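Local coordinates for NOL1/NOP2/sun family protein (Enterococcus faecium, PDB 3M4X), which probably methylates ribosomal RNA, as a NOL1/NOP2/sun-family methyltransferase that joins an RsmF-type N-terminal domain and a Rossmann-like catalytic domain to a C-terminal PUA-like domain, at residues G70-V75 against Q90-M95. Numbering follows the deposited sequence.
Sequences GFLGTV and QEPSAM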
loop_
_atom_site.group_PDB
_atom_site.type_symbol
_atom_site.label_atom_id
_atom_site.label_comp_id
_atom_site.label_asym_id
_atom_site.label_seq_id
_atom_site.Cartn_x
_atom_site.Cartn_y
_atom_site.Cartn_z
ATOM N N GLY A 70 2.248 -9.481 10.024
ATOM C CA GLY A 70 0.851 -9.329 10.376
ATOM C C GLY A 70 0.501 -9.871 11.756
ATOM O O GLY A 70 1.100 -10.828 12.253
ATOM N N PHE A 71 -0.496 -9.236 12.357
ATOM C CA PHE A 71 -1.039 -9.601 13.652
ATOM C C PHE A 71 -2.554 -9.618 13.526
ATOM O O PHE A 71 -3.130 -8.841 12.764
ATOM C CB PHE A 71 -0.671 -8.546 14.702
ATOM C CG PHE A 71 0.768 -8.570 15.121
ATOM C CD1 PHE A 71 1.572 -7.458 14.933
ATOM C CD2 PHE A 71 1.313 -9.697 15.712
ATOM C CE1 PHE A 71 2.897 -7.470 15.327
ATOM C CE2 PHE A 71 2.639 -9.720 16.109
ATOM C CZ PHE A 71 3.436 -8.602 15.918
ATOM N N LEU A 72 -3.208 -10.475 14.297
ATOM C CA LEU A 72 -4.659 -10.427 14.381
ATOM C C LEU A 72 -5.059 -9.355 15.382
ATOM O O LEU A 72 -4.555 -9.318 16.511
ATOM C CB LEU A 72 -5.227 -11.777 14.809
ATOM C CG LEU A 72 -5.002 -12.897 13.795
ATOM C CD1 LEU A 72 -5.768 -14.151 14.230
ATOM C CD2 LEU A 72 -5.424 -12.458 12.399
ATOM N N GLY A 73 -5.960 -8.476 14.972
ATOM C CA GLY A 73 -6.462 -7.474 15.885
ATOM C C GLY A 73 -6.829 -6.175 15.205
ATOM O O GLY A 73 -6.876 -6.095 13.987
ATOM N N THR A 74 -7.089 -5.159 16.014
ATOM C CA THR A 74 -7.549 -3.872 15.535
ATOM C C THR A 74 -6.558 -2.779 15.933
ATOM O O THR A 74 -5.755 -2.960 16.851
ATOM C CB THR A 74 -8.925 -3.535 16.133
ATOM O OG1 THR A 74 -8.818 -3.461 17.564
ATOM C CG2 THR A 74 -9.927 -4.608 15.775
ATOM N N VAL A 75 -6.630 -1.646 15.240
ATOM C CA VAL A 75 -5.731 -0.525 15.482
ATOM C C VAL A 75 -6.444 0.663 16.120
ATOM O O VAL A 75 -7.529 1.048 15.685
ATOM C CB VAL A 75 -5.107 -0.034 14.168
ATOM C CG1 VAL A 75 -4.475 1.336 14.354
ATOM C CG2 VAL A 75 -4.096 -1.042 13.646
ATOM N N GLN A 90 -5.332 -3.980 8.016
ATOM C CA GLN A 90 -5.577 -4.678 6.760
ATOM C C GLN A 90 -6.224 -6.014 7.093
ATOM O O GLN A 90 -5.777 -6.709 8.011
ATOM C CB GLN A 90 -4.259 -4.915 6.026
ATOM C CG GLN A 90 -4.436 -5.518 4.656
ATOM C CD GLN A 90 -3.131 -5.792 3.955
ATOM O OE1 GLN A 90 -2.082 -5.928 4.591
ATOM N NE2 GLN A 90 -3.184 -5.881 2.634
ATOM N N GLU A 91 -7.282 -6.383 6.378
ATOM C CA GLU A 91 -7.972 -7.623 6.719
ATOM C C GLU A 91 -7.082 -8.807 6.355
ATOM O O GLU A 91 -6.364 -8.762 5.365
ATOM C CB GLU A 91 -9.348 -7.697 6.062
ATOM C CG GLU A 91 -9.378 -8.349 4.705
ATOM C CD GLU A 91 -9.724 -9.823 4.770
ATOM O OE1 GLU A 91 -9.893 -10.381 5.883
ATOM O OE2 GLU A 91 -9.828 -10.419 3.687
ATOM N N PRO A 92 -7.084 -9.846 7.198
ATOM C CA PRO A 92 -6.159 -10.983 7.113
ATOM C C PRO A 92 -6.011 -11.687 5.767
ATOM O O PRO A 92 -4.874 -11.990 5.393
ATOM C CB PRO A 92 -6.688 -11.931 8.189
ATOM C CG PRO A 92 -7.165 -10.982 9.237
ATOM C CD PRO A 92 -7.789 -9.826 8.492
ATOM N N SER A 93 -7.091 -11.949 5.047
ATOM C CA SER A 93 -6.926 -12.617 3.762
ATOM C C SER A 93 -6.381 -11.670 2.693
ATOM O O SER A 93 -5.686 -12.094 1.772
ATOM C CB SER A 93 -8.215 -13.321 3.304
ATOM O OG SER A 93 -9.125 -12.433 2.686
ATOM N N ALA A 94 -6.696 -10.390 2.820
ATOM C CA ALA A 94 -6.176 -9.392 1.885
ATOM C C ALA A 94 -4.638 -9.347 1.912
ATOM O O ALA A 94 -3.993 -9.046 0.908
ATOM C CB ALA A 94 -6.766 -8.018 2.188
HETATM N N MSE A 95 -4.054 -9.672 3.061
HETATM C CA MSE A 95 -2.596 -9.657 3.191
HETATM C C MSE A 95 -1.927 -10.666 2.269
HETATM O O MSE A 95 -0.725 -10.577 2.007
HETATM C CB MSE A 95 -2.176 -9.944 4.623
HETATM C CG MSE A 95 -2.657 -8.930 5.644
HETATM SE SE MSE A 95 -1.898 -9.418 7.385
HETATM C CE MSE A 95 -2.914 -8.186 8.517
#
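Leu72 and Pro92 supply the one meeting of two side chains in this small, mostly apolar contact. The leucine touches with a single methyl, CD2, which lies 3.9 Å from CG of the proline ring; the two side chains cross at about a right angle, and CD2 is the only branch of Leu72 within 4.2 Å of Pro92.

Met95, a selenomethionine carrying SE in place of sulfur, meets backbone instead. With CG anti to its own carbonyl carbon (chi1 -62°) and the chain extended beyond it, the side chain reaches out to the edge strand 70-72. Its SE lies 4.1 Å from CA of Gly70, which has no side chain between the selenium and the strand backbone. The terminal CE ends 4.3 Å from the carbonyl O of Phe71, while the side chain of Phe71 leaves the backbone away from 90-95, and its ring meets Trp42 and helix 49-56.

No hydrogen bond spans the two segments; several of their polar groups are engaged elsewhere. Strand 70-72 bonds through its backbone to strand 39-41, at Phe40, and also to Gln62 and Ala64. In the turn leading into helix 95-101, Glu91 OE1 accepts a weak bond from Ser93 N at 3.3 Å and OE2 a weak one from Ala94 N, and Gln90 reaches both Arg41 and Gln122.

Within the RsmF-type N-terminal domain, strand 70-72 thus touches the chain leaving strand 88-89, at the opposite edge of the three-stranded antiparallel sheet, mainly through dispersion: the segments are in van der Waals contact without any directional bond between them, while strand 39-41 pairs with both edge strands.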